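Local coordinates for flagellar biosynthesis protein FlhA (Bacillus subtilis, PDB 3MIX), which takes part in the export of flagellar proteins, providing an adaptor for the coordinated delivery of late flagellar building blocks to the type III secretion system, at residues A[71-76]-A[91-96]; A[78-83]-A[181-186]; A[85-90]-A[195-200]; A[116-121]-A[171-176]; A[225-230]-A[241-246]. All coordinates share one frame; numbering follows the deposited sequence.

Contact 1 (A[71-76]-A[91-96]); sequences DRIVMI and VRIRDN
Ile73 meets Val91 and Ile93 at once, using both of its branches. The short branch goes to Val91, CG2 of Ile73 lying 3.7 Å from CG2 of Val91 as the two side chains cross at a slant. The long branch runs out to Ile93, and there the residues meet tip to tip, CD1 of Ile73 standing 3.5 Å from CD1 of Ile93. That same Ile73 methyl also brushes Val91, 4.1 Å from its CB. The arrangement follows from the first torsion of Ile73 (chi1 -72°), which sets CG1 opposite the carbonyl carbon and CG2 opposite the backbone N. Val91 and Ile93, two residues apart, both point toward the helix, while the intervening Arg92 points away. Behind them, strand 92-95 pairs in parallel with strand 49-53, where Val91 packs on Ile49 and Phe51 and Ile93 on Phe53. Helix 69-84 lies in the connection between these two parallel strands, as in a beta-alpha-beta crossover. The chemistry is wholly aliphatic: helix and sheet edge are held by the fit of branched side chains, with no polar pair to fix their register.

Contact 2 (A[78-83]-A[181-186]); sequences RQLALE and KIKQHA
The carboxylate of Glu83 is the flat group that reaches across, and Lys183 comes to one of its oxygens: OE2 of Glu83 lies 3.7 Å from NZ of Lys183, a long salt bridge. The adjoining methylene is almost as near, with CE of Lys183 3.8 Å from the same OE2 of Glu83, and the two side chains cross at about a right angle. Glu83 gets there with an extended chain whose CG stands opposite the backbone N (chi1 -178°), whereas Lys183 bends at chi3 (65°). The second flat group, the imidazole of His185, lies on its own helix and has the carbonyl O of Lys181 at its edge, in the ring plane.

Next to the ion pair Leu80 spreads its two methyls over consecutive residues. CD1 of Leu80 touches CG2 of Ile182 at 3.7 Å, and CD2 of Leu80 lies 3.8 Å from CG of Lys183, whose aliphatic stem thus serves as apolar cover before its charge begins. With an alanine here both methyls would be gone, which would probably open a gap over Ile182 and free the Lys183 stem to swing from Glu83.

The short helical segments run 38° from parallel, 11.7 Å apart at their axes' closest approach. Ile182 also packs on Ile88 in the loop after helix 69-84. On the far side from Leu80, Lys181 and His185 of helix 170-189 touch strands 103-108 and 111-117.

Contact 3 (A[85-90]-A[195-200]); sequences GLVIPV and TKQLID
Gln197 leans over Val87 with the oxygen end of its amide. From CB the chain continues to CG, set opposite the backbone N (chi1 166°), and stays extended to CD, which carries the amide from the helix to the passing loop. At the tip OE1 does the touching: it lies 4.0 Å from CB of Val87, a van der Waals contact and no more. The same oxygen takes a hydrogen bond from a water, 2.7 Å from OE1 of Gln197. The water gives its other proton to the loop backbone, standing 2.7 Å from O of Val87. Seen from the water, the two acceptors are about 113° apart, close to tetrahedral, so one molecule can serve both without strain and couples the amide to the main chain.

Leu198 covers a second point of the loop. Both its methyls abut one carbonyl oxygen, CD1 of Leu198 at 3.8 Å and CD2 at 3.9 Å from O of Gly85. Gly85 is where the chain leaves helix 69-84, and its positive phi (84°) is a backbone shape that favours glycine.

This is a surface contact, thinly made. The loop between helix 69-84 and strand 92-95 turns Leu86 and Ile88 to helix 170-189, while its Gly85 and Val87 lie against helix 192-205. That helix in turn packs through Thr195 and Ile199 on helices 220-232 and 240-250.

Contact 4 (A[116-121]-A[171-176]); sequences GELLLD and ASVVST
This is a helix-on-sheet contact at the end of an outermost strand: just past strand 111-117 of the four-stranded mixed sheet, Leu118 points toward the first turn of helix 170-189, where Val173 and Val174 lie. Its methyls take successive residues. CD1 of Leu118 sits 3.7 Å from CB of Val174 and 3.8 Å from CG1 of Val174, the side chains crossing at about a right angle. CD2 of Leu118 comes to 4.1 Å from CB of Val173, and here the two side chains slide past each other in opposite directions. Val174 offers this flank because chi1 is 59°, which tucks CG1 between the backbone N and the carbonyl carbon. Tyr104 and Leu57 also pack on Leu118, and Leu60 on Val174. On the helix, OG of Ser175 donates to O of Ala171 at 3.0 Å; the hydroxyl and the backbone N-H of Ser175 reach that oxygen from opposite faces of its plane. The buried hydroxyl thus finds its acceptor on its own helix, while across the two segments the contact is aliphatic and depends on how the side chains fit.

Contact 5 (A[225-230]-A[241-246]); sequences KVLAKL and VTIFET
Two successive helices, 220-232 and 240-250, pack here through a small buried aliphatic contact, Ile243 facing Leu227 and Leu230. The leucines stand three residues apart on one side of their helix, and the two branches of Ile243 are shared between them. CG2 of Ile243 lies 4.2 Å from CD2 of Leu227, the side chains crossing at a slant. The longer branch meets Leu230 tip to tip, CD1 of Ile243 being 4.0 Å from CD1 of Leu230. A chi1 of -66° turns the ethyl arm of Ile243 to the side of the backbone N, toward Leu230, and the CG2 methyl to Leu227. Leu227 starts off to one side of the contact, and only its methyl end swings in to Ile243.

Further partners close in around this trio: Leu227 also packs on Thr195 and Ile190, Leu230 on Ile237 and Arg265, and the neighbouring Phe244 on Ile199 and Leu202 of helix 192-205. One turn along from Ile243, the buried hydroxyl of Thr246 is turned back on its own helix. OG1 of Thr246 donates to O of Thr242 at 2.8 Å, with a C=O to donor angle of 143°, while the N-H of Thr246 reaches the same oxygen from the opposite face.

Such methyl separations imply an unstrained fit: the helices are joined by dispersion and burial of apolar surface, and the hydroxyl of Thr246 is satisfied within its own helix.

Overall arrangement
From the N terminus, contact 1 closes a short loop, tying helix 69-84 to strand 92-95 at the sheet. Contacts 2 and 3 start inside that loop and end far beyond it, so each crosses contact 1; they also cross one another, carrying the end of helix 69-84 to helix 170-189 and the following loop to helix 192-205. Contact 4 falls wholly within the spans of both, fastening the end of strand 111-117 to helix 170-189, where Arg72 links it weakly to contact 1 through Ser175. Contact 5 follows in series, about 35 Å from contact 4 between centres, and touches contact 3 through Ile199 and Phe244. Sheet and helical regions are thus joined stepwise.

Contact 1 (A[71-76]-A[91-96])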
# COMPACT_ATOMS: atom_id res chain seq x y z
N ASP A 71 16.90 -8.13 13.89
CA ASP A 71 17.72 -7.18 13.15
C ASP A 71 17.19 -7.02 11.74
O ASP A 71 17.22 -5.92 11.21
CB ASP A 71 19.21 -7.60 13.13
CG ASP A 71 19.93 -7.30 14.45
OD1 ASP A 71 19.45 -6.44 15.22
OD2 ASP A 71 20.98 -7.92 14.72
N ARG A 72 16.69 -8.10 11.15
CA ARG A 72 16.11 -7.98 9.81
C ARG A 72 14.83 -7.12 9.77
O ARG A 72 14.60 -6.40 8.81
CB ARG A 72 15.89 -9.34 9.17
CG ARG A 72 17.21 -10.02 8.83
CD ARG A 72 17.05 -11.35 8.09
NE ARG A 72 18.27 -11.64 7.32
CZ ARG A 72 18.66 -10.94 6.25
NH1 ARG A 72 17.92 -9.92 5.82
NH2 ARG A 72 19.78 -11.24 5.62
N ILE A 73 14.04 -7.19 10.83
CA ILE A 73 12.82 -6.41 10.92
C ILE A 73 13.14 -4.92 11.07
O ILE A 73 12.49 -4.07 10.45
CB ILE A 73 11.89 -6.95 12.04
CG1 ILE A 73 11.30 -8.29 11.57
CG2 ILE A 73 10.79 -5.96 12.35
CD1 ILE A 73 10.60 -9.08 12.63
N VAL A 74 14.15 -4.62 11.88
CA VAL A 74 14.68 -3.27 12.05
C VAL A 74 15.08 -2.63 10.71
O VAL A 74 14.71 -1.50 10.41
CB VAL A 74 15.85 -3.27 13.07
CG1 VAL A 74 16.65 -1.97 13.00
CG2 VAL A 74 15.31 -3.52 14.50
N MET A 75 15.81 -3.39 9.91
CA MET A 75 16.16 -3.00 8.55
C MET A 75 14.95 -2.66 7.70
O MET A 75 14.92 -1.64 7.01
CB MET A 75 16.90 -4.15 7.87
CG MET A 75 18.38 -4.00 7.80
SD MET A 75 19.12 -2.91 9.04
CE MET A 75 19.93 -1.77 7.92
N ILE A 76 13.97 -3.56 7.71
CA ILE A 76 12.74 -3.35 6.97
C ILE A 76 12.07 -2.03 7.39
O ILE A 76 11.70 -1.22 6.54
CB ILE A 76 11.79 -4.56 7.12
CG1 ILE A 76 12.46 -5.81 6.49
CG2 ILE A 76 10.41 -4.25 6.52
CD1 ILE A 76 11.72 -7.10 6.76
N VAL A 91 6.58 -5.60 15.41
CA VAL A 91 6.13 -6.89 14.90
C VAL A 91 6.04 -7.92 16.03
O VAL A 91 6.95 -8.06 16.84
CB VAL A 91 7.01 -7.46 13.75
CG1 VAL A 91 6.43 -8.77 13.28
CG2 VAL A 91 7.08 -6.46 12.57
N ARG A 92 4.91 -8.60 16.08
CA ARG A 92 4.72 -9.63 17.08
C ARG A 92 5.25 -10.95 16.52
O ARG A 92 4.89 -11.37 15.42
CB ARG A 92 3.24 -9.73 17.45
CG ARG A 92 3.00 -10.16 18.88
CD ARG A 92 2.57 -11.61 18.97
NE ARG A 92 1.12 -11.75 19.02
CZ ARG A 92 0.43 -12.18 20.08
NH1 ARG A 92 1.07 -12.52 21.20
NH2 ARG A 92 -0.89 -12.26 20.03
N ILE A 93 6.13 -11.58 17.28
CA ILE A 93 6.79 -12.81 16.84
C ILE A 93 6.43 -14.02 17.75
O ILE A 93 6.75 -14.02 18.93
CB ILE A 93 8.31 -12.53 16.70
CG1 ILE A 93 8.53 -11.53 15.55
CG2 ILE A 93 9.12 -13.82 16.54
CD1 ILE A 93 9.83 -10.76 15.64
N ARG A 94 5.74 -15.01 17.18
CA ARG A 94 5.27 -16.20 17.91
C ARG A 94 5.62 -17.50 17.20
O ARG A 94 5.31 -17.67 16.02
CB ARG A 94 3.74 -16.23 18.00
CG ARG A 94 3.09 -15.28 18.96
CD ARG A 94 1.77 -15.86 19.50
NE ARG A 94 0.78 -16.14 18.45
CZ ARG A 94 0.12 -17.30 18.32
NH1 ARG A 94 0.33 -18.31 19.17
NH2 ARG A 94 -0.76 -17.44 17.33
N ASP A 95 6.21 -18.45 17.93
CA ASP A 95 6.22 -19.83 17.44
C ASP A 95 4.79 -20.35 17.44
O ASP A 95 3.99 -20.01 18.33
CB ASP A 95 7.16 -20.74 18.24
CG ASP A 95 6.96 -20.62 19.73
OD1 ASP A 95 7.54 -19.69 20.33
OD2 ASP A 95 6.22 -21.46 20.30
N ASN A 96 4.45 -21.13 16.42
CA ASN A 96 3.12 -21.72 16.32
C ASN A 96 3.18 -23.22 15.96
O ASN A 96 3.58 -23.59 14.85
CB ASN A 96 2.23 -20.93 15.34
CG ASN A 96 0.76 -21.32 15.44
OD1 ASN A 96 0.40 -22.30 16.08
ND2 ASN A 96 -0.09 -20.54 14.79

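Contact 2 (A[78-83]-A[181-186])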
# COMPACT_ATOMS: atom_id res chain seq x y z
N ARG A 78 13.37 0.58 8.70
CA ARG A 78 14.17 1.71 8.21
C ARG A 78 13.99 1.92 6.71
O ARG A 78 13.72 3.04 6.28
CB ARG A 78 15.64 1.58 8.64
CG ARG A 78 15.72 1.22 10.13
CD ARG A 78 16.94 1.72 10.90
NE ARG A 78 18.18 1.09 10.49
CZ ARG A 78 19.08 0.57 11.32
NH1 ARG A 78 18.91 0.57 12.64
NH2 ARG A 78 20.19 0.04 10.82
N GLN A 79 14.09 0.86 5.92
CA GLN A 79 13.88 0.97 4.47
C GLN A 79 12.53 1.57 4.10
O GLN A 79 12.44 2.48 3.28
CB GLN A 79 14.02 -0.40 3.80
CG GLN A 79 13.81 -0.38 2.27
CD GLN A 79 13.39 -1.74 1.69
OE1 GLN A 79 12.60 -1.81 0.73
NE2 GLN A 79 13.92 -2.83 2.27
N LEU A 80 11.47 1.03 4.70
CA LEU A 80 10.12 1.37 4.32
C LEU A 80 9.73 2.75 4.82
O LEU A 80 8.91 3.40 4.19
CB LEU A 80 9.15 0.32 4.83
CG LEU A 80 9.29 -1.01 4.11
CD1 LEU A 80 8.21 -1.92 4.62
CD2 LEU A 80 9.18 -0.81 2.60
N ALA A 81 10.30 3.17 5.94
CA ALA A 81 10.14 4.53 6.40
C ALA A 81 10.67 5.51 5.37
O ALA A 81 10.01 6.53 5.09
CB ALA A 81 10.82 4.75 7.76
N LEU A 82 11.84 5.20 4.80
CA LEU A 82 12.49 6.11 3.85
C LEU A 82 11.83 6.03 2.49
O LEU A 82 11.73 7.03 1.79
CB LEU A 82 14.01 5.87 3.72
CG LEU A 82 14.85 6.08 5.00
CD1 LEU A 82 16.27 5.52 4.87
CD2 LEU A 82 14.92 7.58 5.40
N GLU A 83 11.38 4.84 2.11
CA GLU A 83 10.75 4.70 0.80
C GLU A 83 9.27 5.11 0.82
O GLU A 83 8.79 5.68 -0.16
CB GLU A 83 10.86 3.27 0.34
CG GLU A 83 10.28 3.02 -1.03
CD GLU A 83 10.32 1.54 -1.36
OE1 GLU A 83 11.14 0.81 -0.75
OE2 GLU A 83 9.54 1.11 -2.24
N LYS A 181 5.15 -7.84 1.28
CA LYS A 181 3.77 -7.95 1.79
C LYS A 181 3.33 -6.73 2.55
O LYS A 181 2.18 -6.33 2.43
CB LYS A 181 3.55 -9.21 2.63
CG LYS A 181 2.65 -10.21 1.91
CD LYS A 181 3.32 -10.87 0.75
CE LYS A 181 2.42 -10.89 -0.49
NZ LYS A 181 1.00 -11.28 -0.20
N ILE A 182 4.24 -6.14 3.31
CA ILE A 182 3.95 -4.90 4.01
C ILE A 182 3.67 -3.78 3.00
O ILE A 182 2.76 -2.96 3.21
CB ILE A 182 5.07 -4.53 4.99
CG1 ILE A 182 5.06 -5.53 6.16
CG2 ILE A 182 4.88 -3.14 5.54
CD1 ILE A 182 6.22 -5.39 7.12
N LYS A 183 4.42 -3.78 1.90
CA LYS A 183 4.23 -2.79 0.84
C LYS A 183 2.85 -2.94 0.21
O LYS A 183 2.18 -1.95 -0.03
CB LYS A 183 5.33 -2.90 -0.23
CG LYS A 183 6.63 -2.21 0.20
CD LYS A 183 7.79 -2.60 -0.69
CE LYS A 183 7.59 -2.10 -2.10
NZ LYS A 183 8.75 -2.47 -2.97
N GLN A 184 2.42 -4.18 0.00
CA GLN A 184 1.12 -4.42 -0.60
C GLN A 184 -0.02 -3.98 0.35
O GLN A 184 -1.13 -3.70 -0.12
CB GLN A 184 0.98 -5.90 -0.97
CG GLN A 184 -0.36 -6.30 -1.63
CD GLN A 184 -0.51 -7.80 -1.89
OE1 GLN A 184 -1.62 -8.30 -2.09
NE2 GLN A 184 0.61 -8.53 -1.88
N HIS A 185 0.26 -3.96 1.66
CA HIS A 185 -0.77 -3.69 2.66
C HIS A 185 -0.49 -2.43 3.49
O HIS A 185 -1.15 -2.22 4.51
CB HIS A 185 -0.96 -4.92 3.58
CG HIS A 185 -1.49 -6.12 2.85
ND1 HIS A 185 -2.83 -6.30 2.59
CD2 HIS A 185 -0.86 -7.19 2.31
CE1 HIS A 185 -3.01 -7.42 1.92
NE2 HIS A 185 -1.82 -7.98 1.73
N ALA A 186 0.46 -1.59 3.04
CA ALA A 186 0.90 -0.39 3.80
C ALA A 186 -0.25 0.50 4.17
O ALA A 186 -0.25 1.13 5.24
CB ALA A 186 1.95 0.43 2.99

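Contact 3 (A[85-90]-A[195-200])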
# COMPACT_ATOMS: atom_id res chain seq x y z
N GLY A 85 7.50 6.58 3.78
CA GLY A 85 7.14 7.57 4.78
C GLY A 85 6.33 6.95 5.91
O GLY A 85 5.89 7.66 6.80
N LEU A 86 6.12 5.64 5.84
CA LEU A 86 5.43 4.86 6.88
C LEU A 86 6.46 4.13 7.77
O LEU A 86 7.33 3.42 7.28
CB LEU A 86 4.50 3.81 6.23
CG LEU A 86 3.80 2.80 7.17
CD1 LEU A 86 2.70 3.44 8.03
CD2 LEU A 86 3.26 1.58 6.44
N VAL A 87 6.33 4.35 9.07
CA VAL A 87 7.08 3.67 10.06
C VAL A 87 6.20 2.55 10.61
O VAL A 87 5.25 2.80 11.36
CB VAL A 87 7.40 4.58 11.26
CG1 VAL A 87 8.24 3.79 12.24
CG2 VAL A 87 8.14 5.83 10.82
N ILE A 88 6.56 1.31 10.27
CA ILE A 88 5.80 0.17 10.70
C ILE A 88 5.91 -0.01 12.20
O ILE A 88 6.97 0.28 12.81
CB ILE A 88 6.18 -1.13 9.94
CG1 ILE A 88 7.61 -1.55 10.26
CG2 ILE A 88 5.93 -0.95 8.42
CD1 ILE A 88 7.93 -3.00 9.85
N PRO A 89 4.82 -0.46 12.81
CA PRO A 89 4.81 -0.72 14.25
C PRO A 89 5.60 -1.99 14.57
O PRO A 89 6.11 -2.70 13.68
CB PRO A 89 3.32 -0.92 14.56
CG PRO A 89 2.74 -1.49 13.23
CD PRO A 89 3.53 -0.77 12.15
N VAL A 90 5.74 -2.21 15.87
CA VAL A 90 6.30 -3.41 16.46
C VAL A 90 5.71 -4.66 15.78
O VAL A 90 4.49 -4.75 15.61
CB VAL A 90 5.99 -3.40 17.98
CG1 VAL A 90 6.31 -4.74 18.66
CG2 VAL A 90 6.79 -2.32 18.64
N THR A 195 -0.34 8.02 12.18
CA THR A 195 -0.72 9.35 11.72
C THR A 195 -0.31 10.42 12.73
O THR A 195 0.31 11.43 12.36
CB THR A 195 -2.20 9.38 11.39
OG1 THR A 195 -2.42 8.37 10.41
CG2 THR A 195 -2.63 10.75 10.84
N LYS A 196 -0.61 10.17 14.00
CA LYS A 196 -0.22 11.09 15.06
C LYS A 196 1.28 11.28 15.20
O LYS A 196 1.77 12.38 15.48
CB LYS A 196 -0.80 10.66 16.41
CG LYS A 196 -2.33 10.92 16.50
CD LYS A 196 -2.93 10.25 17.74
CE LYS A 196 -2.40 10.89 19.04
NZ LYS A 196 -2.53 12.41 18.98
N GLN A 197 2.02 10.19 15.03
CA GLN A 197 3.46 10.27 15.10
C GLN A 197 3.99 11.23 14.00
O GLN A 197 4.84 12.08 14.27
CB GLN A 197 4.03 8.85 14.99
CG GLN A 197 5.50 8.74 14.72
CD GLN A 197 5.98 7.28 14.71
OE1 GLN A 197 5.34 6.39 14.12
NE2 GLN A 197 7.09 7.01 15.40
N LEU A 198 3.44 11.10 12.79
CA LEU A 198 3.84 11.95 11.65
C LEU A 198 3.45 13.41 11.84
O LEU A 198 4.23 14.31 11.55
CB LEU A 198 3.25 11.40 10.35
CG LEU A 198 3.85 10.03 9.98
CD1 LEU A 198 3.23 9.52 8.74
CD2 LEU A 198 5.41 10.14 9.79
N ILE A 199 2.25 13.64 12.37
CA ILE A 199 1.75 14.97 12.65
C ILE A 199 2.60 15.62 13.73
O ILE A 199 2.99 16.77 13.57
CB ILE A 199 0.26 14.94 13.12
CG1 ILE A 199 -0.67 14.47 11.99
CG2 ILE A 199 -0.18 16.31 13.73
CD1 ILE A 199 -2.12 14.31 12.49
N ASP A 200 2.89 14.88 14.80
CA ASP A 200 3.71 15.42 15.90
C ASP A 200 5.12 15.75 15.41
O ASP A 200 5.67 16.77 15.79
CB ASP A 200 3.79 14.46 17.10
CG ASP A 200 2.46 14.28 17.83
OD1 ASP A 200 1.53 15.10 17.68
OD2 ASP A 200 2.35 13.30 18.59
O HOH W 1 5.26 3.68 13.93

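Contact 4 (A[116-121]-A[171-176])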
# COMPACT_ATOMS: atom_id res chain seq x y z
N GLY A 116 4.73 -19.27 4.00
CA GLY A 116 5.87 -19.82 3.29
C GLY A 116 6.59 -20.87 4.10
O GLY A 116 6.15 -21.25 5.19
N GLU A 117 7.71 -21.32 3.55
CA GLU A 117 8.52 -22.37 4.15
C GLU A 117 10.00 -22.07 3.95
O GLU A 117 10.41 -21.60 2.88
CB GLU A 117 8.16 -23.75 3.56
CG GLU A 117 8.38 -23.91 2.04
CD GLU A 117 7.54 -22.97 1.17
OE1 GLU A 117 6.39 -22.65 1.57
OE2 GLU A 117 8.02 -22.56 0.09
N LEU A 118 10.80 -22.32 4.98
CA LEU A 118 12.23 -22.09 4.89
C LEU A 118 13.03 -23.32 5.30
O LEU A 118 12.66 -24.06 6.21
CB LEU A 118 12.64 -20.89 5.74
CG LEU A 118 12.15 -19.49 5.34
CD1 LEU A 118 12.51 -18.50 6.45
CD2 LEU A 118 12.71 -19.02 4.00
N LEU A 119 14.14 -23.53 4.60
CA LEU A 119 15.11 -24.56 4.94
C LEU A 119 16.39 -23.83 5.33
O LEU A 119 17.18 -23.44 4.47
CB LEU A 119 15.33 -25.50 3.76
CG LEU A 119 14.13 -26.36 3.31
CD1 LEU A 119 14.37 -26.93 1.92
CD2 LEU A 119 13.85 -27.48 4.30
N LEU A 120 16.57 -23.64 6.64
CA LEU A 120 17.60 -22.74 7.18
C LEU A 120 19.02 -23.11 6.76
O LEU A 120 19.86 -22.23 6.58
CB LEU A 120 17.53 -22.70 8.72
CG LEU A 120 16.18 -22.86 9.43
CD1 LEU A 120 15.96 -24.35 9.79
CD2 LEU A 120 16.15 -22.00 10.68
N ASP A 121 19.26 -24.40 6.60
CA ASP A 121 20.58 -24.91 6.23
C ASP A 121 20.79 -24.85 4.71
O ASP A 121 21.80 -25.34 4.20
CB ASP A 121 20.77 -26.34 6.74
CG ASP A 121 20.12 -26.57 8.11
OD1 ASP A 121 18.89 -26.40 8.24
OD2 ASP A 121 20.85 -26.94 9.06
N ALA A 171 16.90 -16.28 5.42
CA ALA A 171 16.55 -15.10 6.18
C ALA A 171 16.27 -13.93 5.23
O ALA A 171 15.40 -13.10 5.51
CB ALA A 171 17.65 -14.77 7.15
N SER A 172 16.99 -13.89 4.12
CA SER A 172 16.78 -12.91 3.06
C SER A 172 15.48 -13.17 2.30
O SER A 172 14.78 -12.23 1.95
CB SER A 172 17.95 -12.89 2.08
OG SER A 172 18.95 -11.98 2.50
N VAL A 173 15.19 -14.44 2.03
CA VAL A 173 13.92 -14.80 1.39
C VAL A 173 12.73 -14.28 2.21
O VAL A 173 11.84 -13.64 1.66
CB VAL A 173 13.78 -16.32 1.16
CG1 VAL A 173 12.50 -16.64 0.41
CG2 VAL A 173 14.99 -16.85 0.39
N VAL A 174 12.74 -14.55 3.52
CA VAL A 174 11.64 -14.14 4.40
C VAL A 174 11.61 -12.62 4.57
O VAL A 174 10.53 -12.03 4.65
CB VAL A 174 11.63 -14.93 5.77
CG1 VAL A 174 12.94 -14.75 6.55
CG2 VAL A 174 10.44 -14.50 6.63
N SER A 175 12.79 -12.00 4.55
CA SER A 175 12.93 -10.55 4.62
C SER A 175 12.25 -9.83 3.47
O SER A 175 11.50 -8.89 3.71
CB SER A 175 14.40 -10.14 4.62
OG SER A 175 14.92 -10.18 5.94
N THR A 176 12.55 -10.25 2.24
CA THR A 176 11.95 -9.61 1.08
C THR A 176 10.46 -10.01 0.94
O THR A 176 9.64 -9.19 0.54
CB THR A 176 12.81 -9.78 -0.22
OG1 THR A 176 12.30 -10.84 -1.03
CG2 THR A 176 14.30 -10.01 0.09

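Contact 5 (A[225-230]-A[241-246])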
# COMPACT_ATOMS: atom_id res chain seq x y z
N LYS A 225 -7.08 8.90 6.63
CA LYS A 225 -7.69 8.44 5.37
C LYS A 225 -6.98 8.98 4.10
O LYS A 225 -6.81 8.24 3.16
CB LYS A 225 -9.17 8.84 5.30
CG LYS A 225 -10.05 8.09 6.34
CD LYS A 225 -11.45 8.73 6.37
CE LYS A 225 -12.34 7.93 7.33
NZ LYS A 225 -12.10 8.26 8.77
N VAL A 226 -6.58 10.24 4.09
CA VAL A 226 -5.79 10.74 2.97
C VAL A 226 -4.47 9.99 2.85
O VAL A 226 -4.12 9.51 1.75
CB VAL A 226 -5.57 12.28 3.04
CG1 VAL A 226 -4.59 12.77 1.93
CG2 VAL A 226 -6.95 13.00 3.01
N LEU A 227 -3.76 9.85 3.97
CA LEU A 227 -2.50 9.12 3.97
C LEU A 227 -2.67 7.65 3.52
O LEU A 227 -1.84 7.15 2.76
CB LEU A 227 -1.80 9.18 5.32
CG LEU A 227 -1.50 10.59 5.88
CD1 LEU A 227 -0.74 10.44 7.20
CD2 LEU A 227 -0.65 11.39 4.87
N ALA A 228 -3.74 7.01 3.97
CA ALA A 228 -4.00 5.63 3.58
C ALA A 228 -4.31 5.54 2.09
O ALA A 228 -3.90 4.61 1.44
CB ALA A 228 -5.19 4.93 4.46
N LYS A 229 -5.06 6.49 1.57
CA LYS A 229 -5.38 6.52 0.16
C LYS A 229 -4.14 6.77 -0.73
O LYS A 229 -4.00 6.17 -1.79
CB LYS A 229 -6.50 7.54 -0.10
CG LYS A 229 -7.10 7.33 -1.47
CD LYS A 229 -8.59 7.58 -1.53
CE LYS A 229 -9.12 7.06 -2.86
NZ LYS A 229 -10.40 7.70 -3.23
N LEU A 230 -3.22 7.63 -0.27
CA LEU A 230 -1.93 7.77 -0.91
C LEU A 230 -1.14 6.44 -0.92
O LEU A 230 -0.71 5.98 -1.99
CB LEU A 230 -1.11 8.93 -0.30
CG LEU A 230 -1.74 10.33 -0.53
CD1 LEU A 230 -1.07 11.40 0.34
CD2 LEU A 230 -1.73 10.76 -2.04
N VAL A 241 5.25 18.08 4.27
CA VAL A 241 5.06 19.51 4.11
C VAL A 241 4.06 19.82 3.00
O VAL A 241 3.07 20.52 3.22
CB VAL A 241 6.42 20.26 3.94
CG1 VAL A 241 6.21 21.77 3.64
CG2 VAL A 241 7.26 20.08 5.23
N THR A 242 4.34 19.28 1.82
CA THR A 242 3.49 19.52 0.67
C THR A 242 2.10 18.93 0.91
O THR A 242 1.13 19.61 0.61
CB THR A 242 4.12 19.00 -0.64
OG1 THR A 242 5.37 19.69 -0.86
CG2 THR A 242 3.16 19.19 -1.86
N ILE A 243 2.02 17.71 1.45
CA ILE A 243 0.73 17.10 1.82
C ILE A 243 -0.10 18.04 2.71
O ILE A 243 -1.24 18.34 2.38
CB ILE A 243 0.87 15.67 2.45
CG1 ILE A 243 1.41 14.67 1.40
CG2 ILE A 243 -0.47 15.17 3.07
CD1 ILE A 243 1.99 13.37 2.02
N PHE A 244 0.50 18.52 3.80
CA PHE A 244 -0.20 19.40 4.73
C PHE A 244 -0.52 20.82 4.19
O PHE A 244 -1.57 21.38 4.54
CB PHE A 244 0.53 19.46 6.09
CG PHE A 244 0.12 18.34 7.03
CD1 PHE A 244 0.48 17.02 6.75
CD2 PHE A 244 -0.65 18.60 8.15
CE1 PHE A 244 0.10 16.00 7.60
CE2 PHE A 244 -1.03 17.58 9.01
CZ PHE A 244 -0.66 16.28 8.74
N GLU A 245 0.34 21.36 3.33
CA GLU A 245 0.06 22.66 2.68
C GLU A 245 -1.18 22.51 1.78
O GLU A 245 -2.04 23.39 1.73
CB GLU A 245 1.30 23.21 1.91
CG GLU A 245 2.46 23.61 2.85
CD GLU A 245 3.66 24.31 2.16
OE1 GLU A 245 3.80 24.20 0.92
OE2 GLU A 245 4.47 24.98 2.86
N THR A 246 -1.27 21.37 1.10
CA THR A 246 -2.44 21.07 0.26
C THR A 246 -3.69 20.90 1.14
O THR A 246 -4.75 21.47 0.83
CB THR A 246 -2.23 19.79 -0.61
OG1 THR A 246 -0.93 19.83 -1.22
CG2 THR A 246 -3.28 19.71 -1.69